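Local structure of Non-structural protein 3 (Porcine deltacoronavirus, 6LN0) at residues A[109-112]-A[118-121]; A[37-42]-A[86-91]. The protein probably binds ADP-ribose-like ligands through its macro domain and cleaves the viral polyprotein through its papain-like protease domain. One frame throughout, in Å; residues are numbered along the deposited sequence.

Contact 1: residues A[109-112]-A[118-121]; sequences SILT and VIPI
Ile119 places CG1 beside its backbone N (chi1 -44°) and then runs out in an extended chain (chi2 -161°), so that its terminal CD1 is the atom that reaches segment 109-112. Ile110 has a comparable first torsion, chi1 -73°, which sets CG1 next to its own N and leaves the CG2 branch anti to that N; it is this branch that meets the tip of Ile119. The gap from Ile110 CG2 to Ile119 CD1 is 3.7 Å, ordinary methyl-to-methyl packing. The two side chains run side by side in opposite senses and do not meet end to end.

Leu111 supplies the second methyl. Its side chain lies at a slant to that of Ile119, and Leu111 CD2 is 4.1 Å from Ile119 CD1, a looser touch. Since Ile110 CG2 and Leu111 CD2 are themselves 4.2 Å apart, the three methyl carbons form a nearly even triangle, with Ile119 CD1 touching both of the other corners. Backbones stay well separated: the nearest CA atoms, those of Ile110 and Ile119, are 9.2 Å apart, and no hydrogen bond spans the gap.

This is helix-on-sheet packing in the macro domain, an alpha/beta/alpha fold. Segment 109-112 lies at the C-terminal part of helix 99-110, and strand 117-120 carries Ile119 from inside the mixed sheet, bonded through its backbone to Thr150 and Val152 of strand 146-152. Leu111 is the centre of an inverse gamma turn, closed by a weak bond of 3.2 Å from Thr112 N to Ile110 O. All three touching residues are buried. Val32 of the neighbouring strand 29-34 touches both isoleucines, while Leu111 also rests on Phe138 of helix 131-141 and on Ile146.

Contact 2: residues A[37-42]-A[86-91]; sequences AQLTNG and ILHVVP
Leu39 and His88 make the main touch, one methyl against one ring. The CD2 methyl of Leu39 lies 3.6 Å from CD2 of His88 and 4.0 Å from its CG, obliquely to the ring. The leucine side chain lies roughly perpendicular to that of His88. Further along, the CG2 branch of Val90 comes to 4.1 Å from the backbone N of Ala37; Val90 has CG1 anti to its own N (chi1 -175°), which leaves CG2 to face the loop. No hydrogen bond joins the segments, so the contact rests on van der Waals packing.

Segment 37-42 belongs to the glycine-rich loop between strand 29-34 and helix 44-53. In macro domains the equivalent loop typically borders the ADP-ribose cleft, and a similar role here is probable. Strand 83-89 presents His88 on the sheet face covered by helices 44-53 and 55-64, whereas Val89 points away from the loop.

Behind this first shell, polar bonds fix the ring. His88 ND1 bonds to Leu71 O, which requires a proton on ND1, and NE2 pairs with Tyr57 OH, so both ring nitrogens of this buried group are satisfied and its rotation is restricted. Leu39 sits in a left-handed backbone conformation (phi 47°, psi 28°) and packs further against Cys61 and Val64 of helix 55-64. Asn41, also buried, is held by Asn33 through OD1 and by Gln58 through ND2.

From the N terminus, strand 29-34 leads into 37-42, and contact 2 closes a long excursion of 43 residues, through helices 44-53 and 55-64 and strand 71-74, when 86-91 arrives. Only then does the chain run through helix 99-110 to contact 1, a short closure with five residues between its segments. The two closures are therefore in series, neither nesting nor crossing. Strand 83-89, helix 99-110 and strand 117-120 form a beta-alpha-beta crossover, with strand 29-34 lying between the two strands. The centres of contacts 1 and 2 lie about 13 Å apart, and Val89 of segment 86-91 touches Ile110: Val89 CG2 lies 3.8 Å from Ile110 CD1.

Contact 1: residues A[109-112]-A[118-121]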
ATOM      1  N   SER A 109     -25.717 -20.641 -19.632  1.00 66.09           N
ATOM      2  CA  SER A 109     -26.338 -21.761 -20.303  1.00 62.52           C
ATOM      3  C   SER A 109     -25.332 -22.836 -20.698  1.00 59.23           C
ATOM      4  O   SER A 109     -25.714 -24.001 -20.838  1.00 57.89           O
ATOM      5  CB  SER A 109     -27.089 -21.219 -21.517  1.00 60.29           C
ATOM      6  OG  SER A 109     -27.385 -22.238 -22.434  1.00 71.55           O
ATOM      7  N   ILE A 110     -24.062 -22.477 -20.840  1.00 56.80           N
ATOM      8  CA  ILE A 110     -23.043 -23.393 -21.335  1.00 54.90           C
ATOM      9  C   ILE A 110     -22.329 -24.101 -20.196  1.00 59.79           C
ATOM     10  O   ILE A 110     -22.129 -25.319 -20.229  1.00 56.60           O
ATOM     11  CB  ILE A 110     -22.040 -22.610 -22.214  1.00 53.70           C
ATOM     12  CG1 ILE A 110     -22.658 -22.242 -23.559  1.00 54.66           C
ATOM     13  CG2 ILE A 110     -20.709 -23.370 -22.364  1.00 53.15           C
ATOM     14  CD1 ILE A 110     -21.844 -21.239 -24.329  1.00 54.70           C
ATOM     15  N   LEU A 111     -21.901 -23.336 -19.192  1.00 62.21           N
ATOM     16  CA  LEU A 111     -20.922 -23.798 -18.210  1.00 62.29           C
ATOM     17  C   LEU A 111     -21.685 -24.276 -16.982  1.00 66.17           C
ATOM     18  O   LEU A 111     -21.883 -23.539 -16.013  1.00 63.97           O
ATOM     19  CB  LEU A 111     -19.930 -22.695 -17.884  1.00 59.36           C
ATOM     20  CG  LEU A 111     -19.198 -22.180 -19.124  1.00 60.92           C
ATOM     21  CD1 LEU A 111     -19.041 -20.671 -19.084  1.00 61.45           C
ATOM     22  CD2 LEU A 111     -17.848 -22.875 -19.282  1.00 59.26           C
ATOM     23  N   THR A 112     -22.131 -25.529 -17.040  1.00 65.48           N
ATOM     24  CA  THR A 112     -23.029 -26.085 -16.045  1.00 67.11           C
ATOM     25  C   THR A 112     -22.504 -27.351 -15.400  1.00 70.72           C
ATOM     26  O   THR A 112     -22.979 -27.715 -14.321  1.00 74.95           O
ATOM     27  CB  THR A 112     -24.396 -26.389 -16.677  1.00 67.69           C
ATOM     28  OG1 THR A 112     -24.246 -27.432 -17.653  1.00 67.87           O
ATOM     29  CG2 THR A 112     -24.948 -25.149 -17.344  1.00 59.29           C
ATOM     30  N   VAL A 118     -14.598 -25.865 -24.819  1.00 52.23           N
ATOM     31  CA  VAL A 118     -13.907 -25.128 -25.863  1.00 51.08           C
ATOM     32  C   VAL A 118     -14.930 -24.183 -26.454  1.00 53.51           C
ATOM     33  O   VAL A 118     -15.967 -24.626 -26.961  1.00 55.91           O
ATOM     34  CB  VAL A 118     -13.311 -26.058 -26.928  1.00 52.35           C
ATOM     35  CG1 VAL A 118     -12.635 -25.271 -27.995  1.00 52.26           C
ATOM     36  CG2 VAL A 118     -12.330 -27.014 -26.282  1.00 57.23           C
ATOM     37  N   ILE A 119     -14.678 -22.886 -26.341  1.00 48.63           N
ATOM     38  CA  ILE A 119     -15.726 -21.933 -26.678  1.00 54.08           C
ATOM     39  C   ILE A 119     -15.197 -20.888 -27.655  1.00 61.38           C
ATOM     40  O   ILE A 119     -14.313 -20.090 -27.306  1.00 57.64           O
ATOM     41  CB  ILE A 119     -16.300 -21.268 -25.413  1.00 54.76           C
ATOM     42  CG1 ILE A 119     -16.542 -22.307 -24.319  1.00 55.41           C
ATOM     43  CG2 ILE A 119     -17.597 -20.559 -25.716  1.00 47.81           C
ATOM     44  CD1 ILE A 119     -17.496 -21.843 -23.237  1.00 54.10           C
ATOM     45  N   PRO A 120     -15.673 -20.888 -28.898  1.00 61.16           N
ATOM     46  CA  PRO A 120     -15.566 -19.679 -29.722  1.00 61.51           C
ATOM     47  C   PRO A 120     -16.267 -18.525 -29.021  1.00 62.15           C
ATOM     48  O   PRO A 120     -17.414 -18.653 -28.586  1.00 62.07           O
ATOM     49  CB  PRO A 120     -16.288 -20.069 -31.020  1.00 60.80           C
ATOM     50  CG  PRO A 120     -17.073 -21.341 -30.675  1.00 54.83           C
ATOM     51  CD  PRO A 120     -16.233 -22.021 -29.652  1.00 55.42           C
ATOM     52  N   ILE A 121     -15.567 -17.392 -28.911  1.00 62.94           N
ATOM     53  CA  ILE A 121     -16.164 -16.227 -28.269  1.00 64.73           C
ATOM     54  C   ILE A 121     -17.470 -15.895 -28.967  1.00 65.84           C
ATOM     55  O   ILE A 121     -17.541 -15.861 -30.203  1.00 71.10           O
ATOM     56  CB  ILE A 121     -15.188 -15.045 -28.293  1.00 66.02           C
ATOM     57  CG1 ILE A 121     -13.949 -15.391 -27.479  1.00 63.53           C
ATOM     58  CG2 ILE A 121     -15.849 -13.790 -27.756  1.00 66.19           C
ATOM     59  CD1 ILE A 121     -12.768 -14.582 -27.863  1.00 70.06           C
TER

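Contact 2: residues A[37-42]-A[86-91]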
ATOM      1  N   ALA A  37     -31.243 -20.887 -34.607  1.00 64.22           N
ATOM      2  CA  ALA A  37     -32.289 -21.826 -34.217  1.00 65.54           C
ATOM      3  C   ALA A  37     -32.496 -22.940 -35.239  1.00 74.00           C
ATOM      4  O   ALA A  37     -32.998 -24.011 -34.869  1.00 72.66           O
ATOM      5  CB  ALA A  37     -33.613 -21.094 -33.989  1.00 62.24           C
ATOM      6  N   GLN A  38     -32.116 -22.724 -36.505  1.00 73.54           N
ATOM      7  CA  GLN A  38     -32.284 -23.719 -37.557  1.00 70.68           C
ATOM      8  C   GLN A  38     -31.031 -24.544 -37.798  1.00 69.63           C
ATOM      9  O   GLN A  38     -31.005 -25.340 -38.741  1.00 71.97           O
ATOM     10  CB  GLN A  38     -32.708 -23.051 -38.866  1.00 71.87           C
ATOM     11  CG  GLN A  38     -34.197 -22.994 -39.062  1.00 69.50           C
ATOM     12  CD  GLN A  38     -34.822 -21.871 -38.265  1.00 80.98           C
ATOM     13  OE1 GLN A  38     -34.135 -20.923 -37.857  1.00 81.65           O
ATOM     14  NE2 GLN A  38     -36.130 -21.972 -38.025  1.00 81.13           N
ATOM     15  N   LEU A  39     -29.988 -24.357 -36.987  1.00 67.61           N
ATOM     16  CA  LEU A  39     -28.760 -25.161 -37.061  1.00 65.98           C
ATOM     17  C   LEU A  39     -28.251 -25.295 -38.493  1.00 63.54           C
ATOM     18  O   LEU A  39     -27.589 -26.268 -38.853  1.00 69.16           O
ATOM     19  CB  LEU A  39     -28.961 -26.539 -36.427  1.00 66.28           C
ATOM     20  CG  LEU A  39     -29.585 -26.486 -35.026  1.00 69.61           C
ATOM     21  CD1 LEU A  39     -30.297 -27.794 -34.690  1.00 61.97           C
ATOM     22  CD2 LEU A  39     -28.539 -26.119 -33.974  1.00 57.52           C
ATOM     23  N   THR A  40     -28.550 -24.304 -39.318  1.00 64.08           N
ATOM     24  CA  THR A  40     -28.062 -24.313 -40.684  1.00 66.86           C
ATOM     25  C   THR A  40     -26.545 -24.397 -40.755  1.00 63.14           C
ATOM     26  O   THR A  40     -26.011 -24.771 -41.799  1.00 63.50           O
ATOM     27  CB  THR A  40     -28.557 -23.059 -41.413  1.00 67.68           C
ATOM     28  OG1 THR A  40     -27.778 -21.930 -41.003  1.00 70.72           O
ATOM     29  CG2 THR A  40     -30.010 -22.785 -41.072  1.00 60.76           C
ATOM     30  N   ASN A  41     -25.843 -24.079 -39.673  1.00 61.64           N
ATOM     31  CA  ASN A  41     -24.384 -23.974 -39.683  1.00 63.05           C
ATOM     32  C   ASN A  41     -23.899 -23.192 -40.901  1.00 69.95           C
ATOM     33  O   ASN A  41     -23.019 -23.629 -41.646  1.00 73.81           O
ATOM     34  CB  ASN A  41     -23.730 -25.353 -39.618  1.00 64.76           C
ATOM     35  CG  ASN A  41     -23.869 -25.992 -38.259  1.00 67.45           C
ATOM     36  OD1 ASN A  41     -23.331 -25.491 -37.263  1.00 69.04           O
ATOM     37  ND2 ASN A  41     -24.594 -27.096 -38.201  1.00 60.60           N
ATOM     38  N   GLY A  42     -24.501 -22.014 -41.096  1.00 75.82           N
ATOM     39  CA  GLY A  42     -24.195 -21.121 -42.202  1.00 71.64           C
ATOM     40  C   GLY A  42     -22.731 -20.755 -42.352  1.00 69.32           C
ATOM     41  O   GLY A  42     -22.126 -20.996 -43.401  1.00 70.53           O
ATOM     42  N   ILE A  86     -20.997 -31.975 -28.723  1.00 51.21           N
ATOM     43  CA  ILE A  86     -21.163 -30.639 -29.275  1.00 45.99           C
ATOM     44  C   ILE A  86     -22.392 -30.015 -28.633  1.00 46.65           C
ATOM     45  O   ILE A  86     -23.464 -30.621 -28.623  1.00 46.65           O
ATOM     46  CB  ILE A  86     -21.306 -30.671 -30.808  1.00 46.32           C
ATOM     47  CG1 ILE A  86     -19.984 -31.081 -31.447  1.00 51.58           C
ATOM     48  CG2 ILE A  86     -21.760 -29.319 -31.365  1.00 45.19           C
ATOM     49  CD1 ILE A  86     -20.118 -31.603 -32.872  1.00 48.35           C
ATOM     50  N   LEU A  87     -22.237 -28.806 -28.114  1.00 41.89           N
ATOM     51  CA  LEU A  87     -23.315 -28.106 -27.440  1.00 47.57           C
ATOM     52  C   LEU A  87     -23.697 -26.896 -28.283  1.00 47.19           C
ATOM     53  O   LEU A  87     -22.819 -26.144 -28.715  1.00 49.16           O
ATOM     54  CB  LEU A  87     -22.869 -27.705 -26.026  1.00 46.02           C
ATOM     55  CG  LEU A  87     -23.771 -26.903 -25.096  1.00 43.15           C
ATOM     56  CD1 LEU A  87     -25.136 -27.519 -24.992  1.00 38.18           C
ATOM     57  CD2 LEU A  87     -23.112 -26.777 -23.704  1.00 46.48           C
ATOM     58  N   HIS A  88     -24.988 -26.724 -28.532  1.00 43.10           N
ATOM     59  CA  HIS A  88     -25.480 -25.682 -29.422  1.00 50.61           C
ATOM     60  C   HIS A  88     -26.220 -24.644 -28.606  1.00 52.32           C
ATOM     61  O   HIS A  88     -27.136 -24.990 -27.857  1.00 55.06           O
ATOM     62  CB  HIS A  88     -26.437 -26.232 -30.494  1.00 46.87           C
ATOM     63  CG  HIS A  88     -25.848 -27.320 -31.325  1.00 50.06           C
ATOM     64  ND1 HIS A  88     -25.647 -28.595 -30.844  1.00 50.89           N
ATOM     65  CD2 HIS A  88     -25.404 -27.325 -32.607  1.00 56.83           C
ATOM     66  CE1 HIS A  88     -25.111 -29.342 -31.797  1.00 55.13           C
ATOM     67  NE2 HIS A  88     -24.945 -28.594 -32.874  1.00 52.75           N
ATOM     68  N   VAL A  89     -25.863 -23.375 -28.798  1.00 48.80           N
ATOM     69  CA  VAL A  89     -26.555 -22.264 -28.164  1.00 57.90           C
ATOM     70  C   VAL A  89     -26.684 -21.107 -29.143  1.00 57.72           C
ATOM     71  O   VAL A  89     -25.810 -20.877 -29.984  1.00 55.41           O
ATOM     72  CB  VAL A  89     -25.826 -21.817 -26.892  1.00 53.48           C
ATOM     73  CG1 VAL A  89     -26.083 -22.829 -25.812  1.00 48.80           C
ATOM     74  CG2 VAL A  89     -24.340 -21.696 -27.178  1.00 52.85           C
ATOM     75  N   VAL A  90     -27.778 -20.364 -29.006  1.00 53.97           N
ATOM     76  CA  VAL A  90     -28.113 -19.264 -29.908  1.00 57.32           C
ATOM     77  C   VAL A  90     -27.671 -17.944 -29.283  1.00 64.91           C
ATOM     78  O   VAL A  90     -28.350 -17.433 -28.377  1.00 65.56           O
ATOM     79  CB  VAL A  90     -29.618 -19.260 -30.222  1.00 58.58           C
ATOM     80  CG1 VAL A  90     -29.949 -18.201 -31.251  1.00 55.52           C
ATOM     81  CG2 VAL A  90     -30.044 -20.634 -30.708  1.00 59.44           C
ATOM     82  N   PRO A  91     -26.550 -17.366 -29.710  1.00 62.82           N
ATOM     83  CA  PRO A  91     -26.148 -16.074 -29.172  1.00 62.76           C
ATOM     84  C   PRO A  91     -27.220 -15.027 -29.456  1.00 69.44           C
ATOM     85  O   PRO A  91     -27.972 -15.145 -30.437  1.00 74.53           O
ATOM     86  CB  PRO A  91     -24.849 -15.759 -29.920  1.00 63.68           C
ATOM     87  CG  PRO A  91     -24.371 -17.070 -30.459  1.00 58.78           C
ATOM     88  CD  PRO A  91     -25.599 -17.872 -30.719  1.00 58.79           C
TER